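Side-chain contacts in general secretion pathway protein D (Pseudomonas aeruginosa, PDB 4E9J), which forms, as a 15-subunit assembly, the outer-membrane channel of the type II secretion system that exports elastase and other proteins, this chain being its periplasmic N0-N1-N2 part: residues Phe73-Ser78 with Tyr139-Ala144; Glu114-Gln119 with Arg162-Ile167; Val125-Pro130 with Gly174-Ser179; Asn197-Gly202 with Ala208-Ile213. All blocks are in the same frame, centred on the assembly; numbering follows the deposited sequence.

Contact 1. Residues Phe73-Ser78 with Tyr139-Ala144; sequences FLSVMS and YGHLAA
The imidazole of H141 is approached on one face by the carbonyl oxygen of S75, which sits over the centre of the ring 4.0 Å above its plane. The hydroxyl of the same serine reaches NE2, and S78 OG comes up obliquely on the ND1-CE1 side. The contact joins two domains: helix 66-79 belongs to N0, strand 141-145 to the sheet of N1, and the two segments run nearly antiparallel, 160° apart, with their axes 9.2 Å from each other. The polar link between them is the bond from S75 OG to H141 NE2, 2.8 Å long, in which either atom could be the donor. With CB directed at the helix and CG anti to the backbone N (chi1 -177°), the H141 ring lies between strand and helix. S75 is engaged twice more: its carbonyl accepts the hydroxyl of T79, and its side chain also touches I152 on the adjoining N1 strand. Within strand 141-145, H141 and A143 face the helix whereas L142 turns its back on it. S78 OG stays at the margin, 3.7 Å from H141 ND1, and A143 lays its CB against S75 OG, the two atoms 3.7 Å apart.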
loop_
_atom_site.group_PDB
_atom_site.type_symbol
_atom_site.label_atom_id
_atom_site.label_comp_id
_atom_site.label_asym_id
_atom_site.label_seq_id
_atom_site.Cartn_x
_atom_site.Cartn_y
_atom_site.Cartn_z
ATOM N N PHE A 73 14.244 11.641 -4.342
ATOM C CA PHE A 73 14.835 12.054 -3.055
ATOM C C PHE A 73 14.020 11.520 -1.877
ATOM O O PHE A 73 14.587 10.939 -0.962
ATOM C CB PHE A 73 14.935 13.587 -2.984
ATOM C CG PHE A 73 15.113 14.181 -1.606
ATOM C CD1 PHE A 73 16.303 14.017 -0.909
ATOM C CD2 PHE A 73 14.132 14.984 -1.049
ATOM C CE1 PHE A 73 16.505 14.644 0.328
ATOM C CE2 PHE A 73 14.325 15.586 0.200
ATOM C CZ PHE A 73 15.503 15.392 0.890
ATOM N N LEU A 74 12.681 11.682 -1.920
ATOM C CA LEU A 74 11.805 11.196 -0.831
ATOM C C LEU A 74 11.855 9.682 -0.688
ATOM O O LEU A 74 11.849 9.179 0.432
ATOM C CB LEU A 74 10.368 11.663 -1.051
ATOM C CG LEU A 74 10.119 13.173 -1.017
ATOM C CD1 LEU A 74 8.638 13.470 -1.225
ATOM C CD2 LEU A 74 10.626 13.789 0.248
ATOM N N SER A 75 11.937 8.958 -1.817
ATOM C CA SER A 75 12.041 7.509 -1.841
ATOM C C SER A 75 13.353 7.066 -1.227
ATOM O O SER A 75 13.370 6.085 -0.492
ATOM C CB SER A 75 11.930 6.964 -3.264
ATOM O OG SER A 75 10.573 6.731 -3.603
ATOM N N VAL A 76 14.459 7.777 -1.518
ATOM C CA VAL A 76 15.765 7.442 -0.936
ATOM C C VAL A 76 15.744 7.698 0.575
ATOM O O VAL A 76 16.204 6.863 1.343
ATOM C CB VAL A 76 16.926 8.173 -1.673
ATOM C CG1 VAL A 76 18.245 8.073 -0.904
ATOM C CG2 VAL A 76 17.094 7.598 -3.079
ATOM N N MET A 77 15.176 8.811 1.007
ATOM C CA MET A 77 15.105 9.130 2.439
ATOM C C MET A 77 14.285 8.051 3.161
ATOM O O MET A 77 14.763 7.460 4.126
ATOM C CB MET A 77 14.433 10.499 2.648
ATOM C CG MET A 77 15.300 11.744 2.350
ATOM S SD MET A 77 17.006 11.788 2.977
ATOM C CE MET A 77 17.848 11.258 1.589
ATOM N N SER A 78 13.069 7.776 2.664
ATOM C CA SER A 78 12.204 6.731 3.201
ATOM C C SER A 78 12.875 5.358 3.190
ATOM O O SER A 78 12.764 4.649 4.188
ATOM C CB SER A 78 10.875 6.678 2.451
ATOM O OG SER A 78 10.079 5.588 2.883
ATOM N N TYR A 139 12.505 -4.699 4.025
ATOM C CA TYR A 139 13.465 -3.574 4.142
ATOM C C TYR A 139 13.424 -2.683 2.923
ATOM O O TYR A 139 13.935 -1.575 2.979
ATOM C CB TYR A 139 14.926 -4.023 4.310
ATOM C CG TYR A 139 15.511 -4.803 3.149
ATOM C CD1 TYR A 139 16.102 -4.153 2.070
ATOM C CD2 TYR A 139 15.609 -6.182 3.201
ATOM C CE1 TYR A 139 16.683 -4.871 1.025
ATOM C CE2 TYR A 139 16.181 -6.907 2.164
ATOM C CZ TYR A 139 16.725 -6.253 1.080
ATOM O OH TYR A 139 17.308 -7.017 0.093
ATOM N N GLY A 140 12.928 -3.201 1.800
ATOM C CA GLY A 140 12.948 -2.455 0.559
ATOM C C GLY A 140 11.896 -1.381 0.452
ATOM O O GLY A 140 11.177 -1.073 1.399
ATOM N N HIS A 141 11.815 -0.810 -0.733
ATOM C CA HIS A 141 10.906 0.286 -1.019
ATOM C C HIS A 141 10.368 0.119 -2.406
ATOM O O HIS A 141 11.083 -0.311 -3.298
ATOM C CB HIS A 141 11.660 1.619 -0.927
ATOM C CG HIS A 141 10.831 2.840 -1.133
ATOM N ND1 HIS A 141 10.099 3.401 -0.117
ATOM C CD2 HIS A 141 10.662 3.576 -2.248
ATOM C CE1 HIS A 141 9.495 4.457 -0.641
ATOM N NE2 HIS A 141 9.826 4.616 -1.914
ATOM N N LEU A 142 9.113 0.481 -2.600
ATOM C CA LEU A 142 8.513 0.458 -3.919
ATOM C C LEU A 142 7.559 1.630 -4.001
ATOM O O LEU A 142 6.698 1.758 -3.148
ATOM C CB LEU A 142 7.809 -0.880 -4.202
ATOM C CG LEU A 142 7.096 -1.001 -5.551
ATOM C CD1 LEU A 142 8.080 -0.899 -6.712
ATOM C CD2 LEU A 142 6.343 -2.342 -5.639
ATOM N N ALA A 143 7.760 2.518 -4.988
ATOM C CA ALA A 143 6.911 3.693 -5.207
ATOM C C ALA A 143 6.702 3.915 -6.699
ATOM O O ALA A 143 7.575 3.582 -7.493
ATOM C CB ALA A 143 7.551 4.933 -4.594
ATOM N N ALA A 144 5.547 4.492 -7.070
ATOM C CA ALA A 144 5.229 4.844 -8.450
ATOM C C ALA A 144 5.609 6.294 -8.739
ATOM O O ALA A 144 5.510 7.152 -7.853
ATOM C CB ALA A 144 3.738 4.664 -8.709
#

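Contact 2. Residues Glu114-Gln119 with Arg162-Ile167; sequences ETRVIQ and RIEDVI
R116 NH1 donates to E164 OE1 across 2.8 Å, the shortest polar link between the strand and the helix. The acceptor lies at the edge of the guanidinium, close to its plane, and NH1 meets OE1 nearly along the C-O bond; the bond itself is bent, with an N-H...O angle of 141°. The two planar groups are turned 57° against each other. Through NE the same guanidinium is also held from its own strand, by a nearly straight bond to E114 OE2, 2.9 Å away, met from above the carboxylate plane. Two carboxylates therefore fix the rotation of the guanidinium, and the three residues make a salt-bridge network in which both glutamates share one guanidinium and probably balance its charge. A bend at chi3 turns the end of the arginine toward the helix. Next to this polar edge is an apolar patch, where the CD1 methyls of I118 and I167 meet at 3.8 Å. I118 CG2 lies beside the carboxylate, 4.0 Å from E164 OE2. E114 OE1 is in turn bonded to the hydroxyl of S157. The strand and helix run almost parallel, 16° apart, as first strand and last helix of the beta-alpha-beta-beta-alpha N1 domain. Strand 114-119 pairs with strands 150-155 and 55-61, the latter of N0, and I163 and I167 rest on I153 and L151 of strand 150-155.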
loop_
_atom_site.group_PDB
_atom_site.type_symbol
_atom_site.label_atom_id
_atom_site.label_comp_id
_atom_site.label_asym_id
_atom_site.label_seq_id
_atom_site.Cartn_x
_atom_site.Cartn_y
_atom_site.Cartn_z
ATOM N N GLU A 114 20.412 -0.289 -3.091
ATOM C CA GLU A 114 20.368 0.588 -4.256
ATOM C C GLU A 114 18.928 1.027 -4.450
ATOM O O GLU A 114 18.034 0.209 -4.300
ATOM C CB GLU A 114 20.889 -0.094 -5.529
ATOM C CG GLU A 114 20.801 0.786 -6.780
ATOM C CD GLU A 114 21.212 0.152 -8.097
ATOM O OE1 GLU A 114 22.044 -0.783 -8.087
ATOM O OE2 GLU A 114 20.721 0.617 -9.151
ATOM N N THR A 115 18.705 2.325 -4.755
ATOM C CA THR A 115 17.403 2.897 -5.111
ATOM C C THR A 115 17.435 3.150 -6.627
ATOM O O THR A 115 18.121 4.072 -7.073
ATOM C CB THR A 115 17.131 4.154 -4.326
ATOM O OG1 THR A 115 17.153 3.826 -2.933
ATOM C CG2 THR A 115 15.787 4.781 -4.700
ATOM N N ARG A 116 16.713 2.327 -7.419
ATOM C CA ARG A 116 16.717 2.415 -8.869
ATOM C C ARG A 116 15.356 2.822 -9.437
ATOM O O ARG A 116 14.343 2.323 -8.963
ATOM C CB ARG A 116 17.097 1.044 -9.461
ATOM C CG ARG A 116 17.468 1.169 -10.925
ATOM C CD ARG A 116 17.749 -0.144 -11.576
ATOM N NE ARG A 116 19.008 -0.725 -11.109
ATOM C CZ ARG A 116 19.522 -1.857 -11.563
ATOM N NH1 ARG A 116 18.876 -2.563 -12.490
ATOM N NH2 ARG A 116 20.677 -2.310 -11.077
ATOM N N VAL A 117 15.328 3.711 -10.448
ATOM C CA VAL A 117 14.111 4.096 -11.157
ATOM C C VAL A 117 14.050 3.189 -12.388
ATOM O O VAL A 117 15.032 3.081 -13.123
ATOM C CB VAL A 117 14.114 5.586 -11.572
ATOM C CG1 VAL A 117 12.839 5.937 -12.339
ATOM C CG2 VAL A 117 14.254 6.500 -10.365
ATOM N N ILE A 118 12.921 2.521 -12.597
ATOM C CA ILE A 118 12.705 1.584 -13.705
ATOM C C ILE A 118 11.607 2.171 -14.551
ATOM O O ILE A 118 10.486 2.277 -14.080
ATOM C CB ILE A 118 12.320 0.161 -13.191
ATOM C CG1 ILE A 118 13.433 -0.405 -12.277
ATOM C CG2 ILE A 118 12.098 -0.801 -14.362
ATOM C CD1 ILE A 118 13.167 -1.818 -11.688
ATOM N N GLN A 119 11.900 2.588 -15.777
ATOM C CA GLN A 119 10.851 3.116 -16.634
ATOM C C GLN A 119 10.122 1.920 -17.254
ATOM O O GLN A 119 10.739 0.896 -17.519
ATOM C CB GLN A 119 11.437 4.018 -17.725
ATOM C CG GLN A 119 10.366 4.819 -18.471
ATOM C CD GLN A 119 10.862 6.190 -18.827
ATOM O OE1 GLN A 119 11.497 6.383 -19.861
ATOM N NE2 GLN A 119 10.636 7.160 -17.955
ATOM N N ARG A 162 16.862 -8.698 -11.101
ATOM C CA ARG A 162 15.889 -9.790 -11.220
ATOM C C ARG A 162 14.481 -9.226 -11.365
ATOM O O ARG A 162 13.739 -9.685 -12.235
ATOM C CB ARG A 162 15.968 -10.756 -10.023
ATOM N N ILE A 163 14.131 -8.187 -10.567
ATOM C CA ILE A 163 12.806 -7.550 -10.657
ATOM C C ILE A 163 12.651 -6.821 -12.000
ATOM O O ILE A 163 11.568 -6.834 -12.584
ATOM C CB ILE A 163 12.525 -6.648 -9.426
ATOM C CG1 ILE A 163 12.432 -7.492 -8.151
ATOM C CG2 ILE A 163 11.219 -5.813 -9.614
ATOM C CD1 ILE A 163 12.612 -6.709 -6.881
ATOM N N GLU A 164 13.709 -6.175 -12.480
ATOM C CA GLU A 164 13.667 -5.507 -13.785
ATOM C C GLU A 164 13.303 -6.501 -14.937
ATOM O O GLU A 164 12.564 -6.110 -15.840
ATOM C CB GLU A 164 14.978 -4.743 -14.046
ATOM C CG GLU A 164 14.924 -3.791 -15.232
ATOM C CD GLU A 164 15.836 -2.579 -15.164
ATOM O OE1 GLU A 164 16.747 -2.549 -14.305
ATOM O OE2 GLU A 164 15.640 -1.655 -15.986
ATOM N N ASP A 165 13.777 -7.776 -14.895
ATOM C CA ASP A 165 13.393 -8.795 -15.898
ATOM C C ASP A 165 11.920 -9.176 -15.775
ATOM O O ASP A 165 11.291 -9.431 -16.796
ATOM C CB ASP A 165 14.246 -10.067 -15.788
ATOM N N VAL A 166 11.372 -9.219 -14.545
ATOM C CA VAL A 166 9.964 -9.572 -14.297
ATOM C C VAL A 166 9.078 -8.464 -14.857
ATOM O O VAL A 166 8.079 -8.750 -15.509
ATOM C CB VAL A 166 9.698 -9.844 -12.789
ATOM C CG1 VAL A 166 8.201 -9.973 -12.489
ATOM C CG2 VAL A 166 10.438 -11.094 -12.331
ATOM N N ILE A 167 9.462 -7.212 -14.628
ATOM C CA ILE A 167 8.747 -6.046 -15.161
ATOM C C ILE A 167 8.754 -6.096 -16.687
ATOM O O ILE A 167 7.702 -5.928 -17.286
ATOM C CB ILE A 167 9.317 -4.702 -14.618
ATOM C CG1 ILE A 167 9.058 -4.574 -13.104
ATOM C CG2 ILE A 167 8.694 -3.516 -15.370
ATOM C CD1 ILE A 167 9.860 -3.575 -12.406
#

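Contact 3. Residues Val125-Pro130 with Gly174-Ser179; sequences VSELIP and GSHDYS
A CH-pi contact brings L128 and H176 together: methyl CD2 lies over one face of the imidazole, 3.6 Å from its centroid and 16° off the ring normal, nearest to NE2. H176 NE2 is also bonded to the carbonyl oxygen of L170, which helps to hold the ring in place beneath the methyl. A second apolar contact sets P130 CB 4.0 Å from Y178 CZ, the proline crossing the tyrosine at about a right angle. The end of the phenol comes closer still, with P130 CB 3.4 Å from Y178 OH. These contacts join the first helix of the N1 domain, 125-132, to the connection into N2 and to the opening strand of that domain, 178-182. The polar contact is indirect: one water donates to E127 O at 2.8 Å and to H176 O at 2.6 Å, bridging helix and connection. Of the ionisable groups, E127 OE1 stands at the edge of the imidazole, 4.1 Å from H176 ND1 and not bonded to it. The stronger partner of that carboxylate is R184 of the second subunit, with which E127 OE2 forms a salt bridge. At Y178 and S179 the N2 sheet continues antiparallel into the second subunit.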
loop_
_atom_site.group_PDB
_atom_site.type_symbol
_atom_site.label_atom_id
_atom_site.label_comp_id
_atom_site.label_asym_id
_atom_site.label_seq_id
_atom_site.Cartn_x
_atom_site.Cartn_y
_atom_site.Cartn_z
ATOM N N VAL A 125 2.131 2.018 -14.982
ATOM C CA VAL A 125 2.895 1.470 -13.847
ATOM C C VAL A 125 2.039 1.000 -12.710
ATOM O O VAL A 125 2.399 0.004 -12.099
ATOM C CB VAL A 125 4.061 2.350 -13.303
ATOM C CG1 VAL A 125 5.257 2.226 -14.183
ATOM C CG2 VAL A 125 3.664 3.810 -13.104
ATOM N N SER A 126 0.949 1.715 -12.391
ATOM C CA SER A 126 0.046 1.335 -11.296
ATOM C C SER A 126 -0.475 -0.090 -11.420
ATOM O O SER A 126 -0.662 -0.736 -10.409
ATOM C CB SER A 126 -1.137 2.300 -11.205
ATOM O OG SER A 126 -1.883 2.268 -12.411
ATOM N N GLU A 127 -0.686 -0.591 -12.639
ATOM C CA GLU A 127 -1.176 -1.952 -12.831
ATOM C C GLU A 127 -0.123 -3.041 -12.546
ATOM O O GLU A 127 -0.510 -4.179 -12.299
ATOM C CB GLU A 127 -1.764 -2.092 -14.234
ATOM C CG GLU A 127 -2.990 -1.214 -14.415
ATOM C CD GLU A 127 -3.576 -1.166 -15.811
ATOM O OE1 GLU A 127 -3.047 -1.873 -16.699
ATOM O OE2 GLU A 127 -4.569 -0.424 -16.015
ATOM N N LEU A 128 1.196 -2.724 -12.614
ATOM C CA LEU A 128 2.238 -3.709 -12.339
ATOM C C LEU A 128 2.566 -3.777 -10.849
ATOM O O LEU A 128 2.979 -4.839 -10.409
ATOM C CB LEU A 128 3.517 -3.412 -13.151
ATOM C CG LEU A 128 3.341 -3.315 -14.677
ATOM C CD1 LEU A 128 4.640 -2.961 -15.335
ATOM C CD2 LEU A 128 2.847 -4.654 -15.285
ATOM N N ILE A 129 2.348 -2.690 -10.074
ATOM C CA ILE A 129 2.678 -2.603 -8.633
ATOM C C ILE A 129 2.200 -3.828 -7.806
ATOM O O ILE A 129 3.017 -4.439 -7.103
ATOM C CB ILE A 129 2.160 -1.258 -8.018
ATOM C CG1 ILE A 129 2.884 -0.001 -8.593
ATOM C CG2 ILE A 129 2.187 -1.304 -6.471
ATOM C CD1 ILE A 129 4.038 0.602 -7.803
ATOM N N PRO A 130 0.903 -4.231 -7.844
ATOM C CA PRO A 130 0.509 -5.415 -7.041
ATOM C C PRO A 130 1.150 -6.725 -7.517
ATOM O O PRO A 130 1.251 -7.680 -6.742
ATOM C CB PRO A 130 -1.024 -5.440 -7.112
ATOM C CG PRO A 130 -1.433 -4.292 -8.002
ATOM C CD PRO A 130 -0.224 -3.681 -8.623
ATOM N N GLY A 174 -0.911 -7.961 -22.328
ATOM C CA GLY A 174 -1.983 -7.017 -22.641
ATOM C C GLY A 174 -2.921 -6.689 -21.485
ATOM O O GLY A 174 -3.508 -5.606 -21.454
ATOM N N SER A 175 -3.080 -7.614 -20.540
ATOM C CA SER A 175 -3.977 -7.448 -19.401
ATOM C C SER A 175 -3.204 -7.730 -18.125
ATOM O O SER A 175 -2.264 -8.512 -18.136
ATOM C CB SER A 175 -5.166 -8.397 -19.532
ATOM O OG SER A 175 -6.044 -8.363 -18.418
ATOM N N HIS A 176 -3.535 -7.007 -17.060
ATOM C CA HIS A 176 -2.953 -7.202 -15.736
ATOM C C HIS A 176 -4.013 -7.437 -14.688
ATOM O O HIS A 176 -3.817 -7.137 -13.517
ATOM C CB HIS A 176 -2.021 -6.046 -15.401
ATOM C CG HIS A 176 -0.831 -6.060 -16.301
ATOM N ND1 HIS A 176 -0.653 -5.101 -17.281
ATOM C CD2 HIS A 176 0.118 -7.011 -16.442
ATOM C CE1 HIS A 176 0.427 -5.465 -17.952
ATOM N NE2 HIS A 176 0.940 -6.596 -17.467
ATOM N N ASP A 177 -5.138 -8.029 -15.116
ATOM C CA ASP A 177 -6.232 -8.419 -14.210
ATOM C C ASP A 177 -5.733 -9.671 -13.518
ATOM O O ASP A 177 -4.945 -10.410 -14.102
ATOM C CB ASP A 177 -7.525 -8.727 -14.989
ATOM C CG ASP A 177 -8.199 -7.489 -15.567
ATOM O OD1 ASP A 177 -7.767 -6.356 -15.228
ATOM O OD2 ASP A 177 -9.214 -7.641 -16.278
ATOM N N TYR A 178 -6.174 -9.940 -12.320
ATOM C CA TYR A 178 -5.645 -11.105 -11.624
ATOM C C TYR A 178 -6.612 -11.642 -10.605
ATOM O O TYR A 178 -7.562 -10.935 -10.263
ATOM C CB TYR A 178 -4.300 -10.736 -10.959
ATOM C CG TYR A 178 -4.370 -9.600 -9.953
ATOM C CD1 TYR A 178 -4.190 -8.294 -10.347
ATOM C CD2 TYR A 178 -4.544 -9.849 -8.599
ATOM C CE1 TYR A 178 -4.153 -7.254 -9.426
ATOM C CE2 TYR A 178 -4.532 -8.814 -7.666
ATOM C CZ TYR A 178 -4.285 -7.520 -8.082
ATOM O OH TYR A 178 -4.248 -6.458 -7.214
ATOM N N SER A 179 -6.423 -12.943 -10.216
ATOM C CA SER A 179 -7.140 -13.630 -9.140
ATOM C C SER A 179 -6.141 -14.013 -8.058
ATOM O O SER A 179 -4.998 -14.357 -8.365
ATOM C CB SER A 179 -7.855 -14.879 -9.631
ATOM O OG SER A 179 -8.990 -14.471 -10.361
HETATM O O HOH W 1 -3.190 -5.016 -12.147
#

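Contact 4. Residues Asn197-Gly202 with Ala208-Ile213; sequences NAMSRG and AGAQVI
M199, in the last turn of helix 188-201, carries the contact, reaching across to A210, just before strand 211-215, and to Q211 and V212 at its start. Its CG is anti to the carbonyl carbon (chi1 -75°), and the chain then runs out extended before turning at chi3 (-66°), which folds the terminal methyl along the opposite segment. The sulfur arrives first: M199 SD is 3.2 Å from A210 O, with that oxygen roughly on the extension of the CG-SD bond, at an angle of about 153°. The CB of A210 is farther, 4.4 Å from SD. The methyl goes on to the strand, M199 CE lying 4.1 Å from V212 CG2 and 4.3 Å from Q211 CA. Of the strand residues, V212 points its side chain to the helix and Q211 turns away. L233 of helix 227-240 touches M199, A210 and V212, so the second helix packs on the same group in the N2 domain, whose strands and helices follow a beta-alpha-beta-beta-alpha order. Farther on, R201 N bonds to N197 O, and G202, with positive phi, ends the helix in a Schellman motif. No hydrogen bond links the two segments, so they are held largely by dispersion; the line-up of carbonyl oxygen and C-S bond is consistent with a modest sulfur-oxygen attraction in addition.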
loop_
_atom_site.group_PDB
_atom_site.type_symbol
_atom_site.label_atom_id
_atom_site.label_comp_id
_atom_site.label_asym_id
_atom_site.label_seq_id
_atom_site.Cartn_x
_atom_site.Cartn_y
_atom_site.Cartn_z
ATOM N N ASN A 197 4.787 -26.309 -14.057
ATOM C CA ASN A 197 5.158 -27.560 -14.737
ATOM C C ASN A 197 4.011 -28.045 -15.610
ATOM O O ASN A 197 4.227 -28.268 -16.795
ATOM C CB ASN A 197 5.577 -28.650 -13.728
ATOM C CG ASN A 197 6.969 -28.480 -13.200
ATOM O OD1 ASN A 197 7.727 -27.602 -13.626
ATOM N ND2 ASN A 197 7.347 -29.339 -12.271
ATOM N N ALA A 198 2.789 -28.136 -15.064
ATOM C CA ALA A 198 1.617 -28.556 -15.854
ATOM C C ALA A 198 1.366 -27.665 -17.086
ATOM O O ALA A 198 1.028 -28.193 -18.151
ATOM C CB ALA A 198 0.377 -28.605 -14.984
ATOM N N MET A 199 1.541 -26.334 -16.955
ATOM C CA MET A 199 1.368 -25.431 -18.097
ATOM C C MET A 199 2.480 -25.623 -19.130
ATOM O O MET A 199 2.174 -25.673 -20.319
ATOM C CB MET A 199 1.281 -23.963 -17.673
ATOM C CG MET A 199 -0.046 -23.621 -17.043
ATOM S SD MET A 199 -0.246 -21.863 -16.779
ATOM C CE MET A 199 1.044 -21.572 -15.539
ATOM N N SER A 200 3.751 -25.727 -18.690
ATOM C CA SER A 200 4.880 -25.971 -19.597
ATOM C C SER A 200 4.820 -27.350 -20.305
ATOM O O SER A 200 5.255 -27.439 -21.450
ATOM C CB SER A 200 6.227 -25.842 -18.886
ATOM O OG SER A 200 6.522 -24.548 -18.395
ATOM N N ARG A 201 4.299 -28.397 -19.648
ATOM C CA ARG A 201 4.200 -29.745 -20.239
ATOM C C ARG A 201 2.915 -29.968 -21.068
ATOM O O ARG A 201 2.790 -31.009 -21.699
ATOM C CB ARG A 201 4.281 -30.839 -19.146
ATOM C CG ARG A 201 5.474 -30.882 -18.170
ATOM C CD ARG A 201 5.250 -32.064 -17.224
ATOM N NE ARG A 201 5.913 -31.963 -15.919
ATOM C CZ ARG A 201 7.147 -32.401 -15.665
ATOM N NH1 ARG A 201 7.895 -32.907 -16.640
ATOM N NH2 ARG A 201 7.661 -32.284 -14.446
ATOM N N GLY A 202 1.967 -29.031 -21.037
ATOM C CA GLY A 202 0.698 -29.154 -21.751
ATOM C C GLY A 202 -0.429 -29.853 -21.000
ATOM O O GLY A 202 -1.492 -30.091 -21.578
ATOM N N ALA A 208 -3.724 -22.741 -20.596
ATOM C CA ALA A 208 -2.573 -22.282 -21.387
ATOM C C ALA A 208 -2.708 -20.787 -21.658
ATOM O O ALA A 208 -3.786 -20.322 -22.019
ATOM C CB ALA A 208 -2.516 -23.045 -22.716
ATOM N N GLY A 209 -1.643 -20.043 -21.409
ATOM C CA GLY A 209 -1.654 -18.596 -21.544
ATOM C C GLY A 209 -1.706 -17.918 -20.193
ATOM O O GLY A 209 -1.300 -16.766 -20.088
ATOM N N ALA A 210 -2.210 -18.615 -19.139
ATOM C CA ALA A 210 -2.251 -18.039 -17.800
ATOM C C ALA A 210 -0.858 -18.122 -17.149
ATOM O O ALA A 210 0.024 -18.775 -17.683
ATOM C CB ALA A 210 -3.294 -18.735 -16.954
ATOM N N GLN A 211 -0.641 -17.393 -16.058
ATOM C CA GLN A 211 0.669 -17.315 -15.387
ATOM C C GLN A 211 0.430 -17.240 -13.876
ATOM O O GLN A 211 -0.649 -16.798 -13.483
ATOM C CB GLN A 211 1.416 -16.083 -15.929
ATOM C CG GLN A 211 2.651 -15.628 -15.137
ATOM C CD GLN A 211 3.295 -14.394 -15.727
ATOM O OE1 GLN A 211 3.002 -13.971 -16.844
ATOM N NE2 GLN A 211 4.208 -13.791 -14.991
ATOM N N VAL A 212 1.398 -17.719 -13.052
ATOM C CA VAL A 212 1.322 -17.758 -11.572
ATOM C C VAL A 212 2.411 -16.896 -11.010
ATOM O O VAL A 212 3.526 -17.011 -11.496
ATOM C CB VAL A 212 1.565 -19.197 -10.996
ATOM C CG1 VAL A 212 1.324 -19.234 -9.487
ATOM C CG2 VAL A 212 0.715 -20.249 -11.658
ATOM N N ILE A 213 2.138 -16.119 -9.937
ATOM C CA ILE A 213 3.136 -15.397 -9.155
ATOM C C ILE A 213 2.920 -15.893 -7.711
ATOM O O ILE A 213 1.821 -15.743 -7.157
ATOM C CB ILE A 213 3.027 -13.856 -9.237
ATOM C CG1 ILE A 213 3.466 -13.372 -10.656
ATOM C CG2 ILE A 213 3.861 -13.188 -8.136
ATOM C CD1 ILE A 213 3.183 -11.906 -10.970
#

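In the fold
The contacts follow the chain from N0 through N1 to N2. Contacts 1 and 2 lie 13 Å apart between centres, reach the same sheet, and touch where V76 CG2 meets T115 CG2 at 3.5 Å; strand 55-61 pairs with strand 114-119, so that N0 and N1 adjoin through a shared sheet. Contact 2 adjoins contact 3, 16 Å away centre to centre, with I167 CG2 4.1 Å from L128 CD1, and contact 1 meets contact 3 through L142 and I129. Contact 4 stands apart: its centre is 34 Å from that of contact 1, and its nearest atoms are about 6 Å from those of contact 3, although both reach the N2 sheet. Of the four, contact 3 alone touches the second subunit.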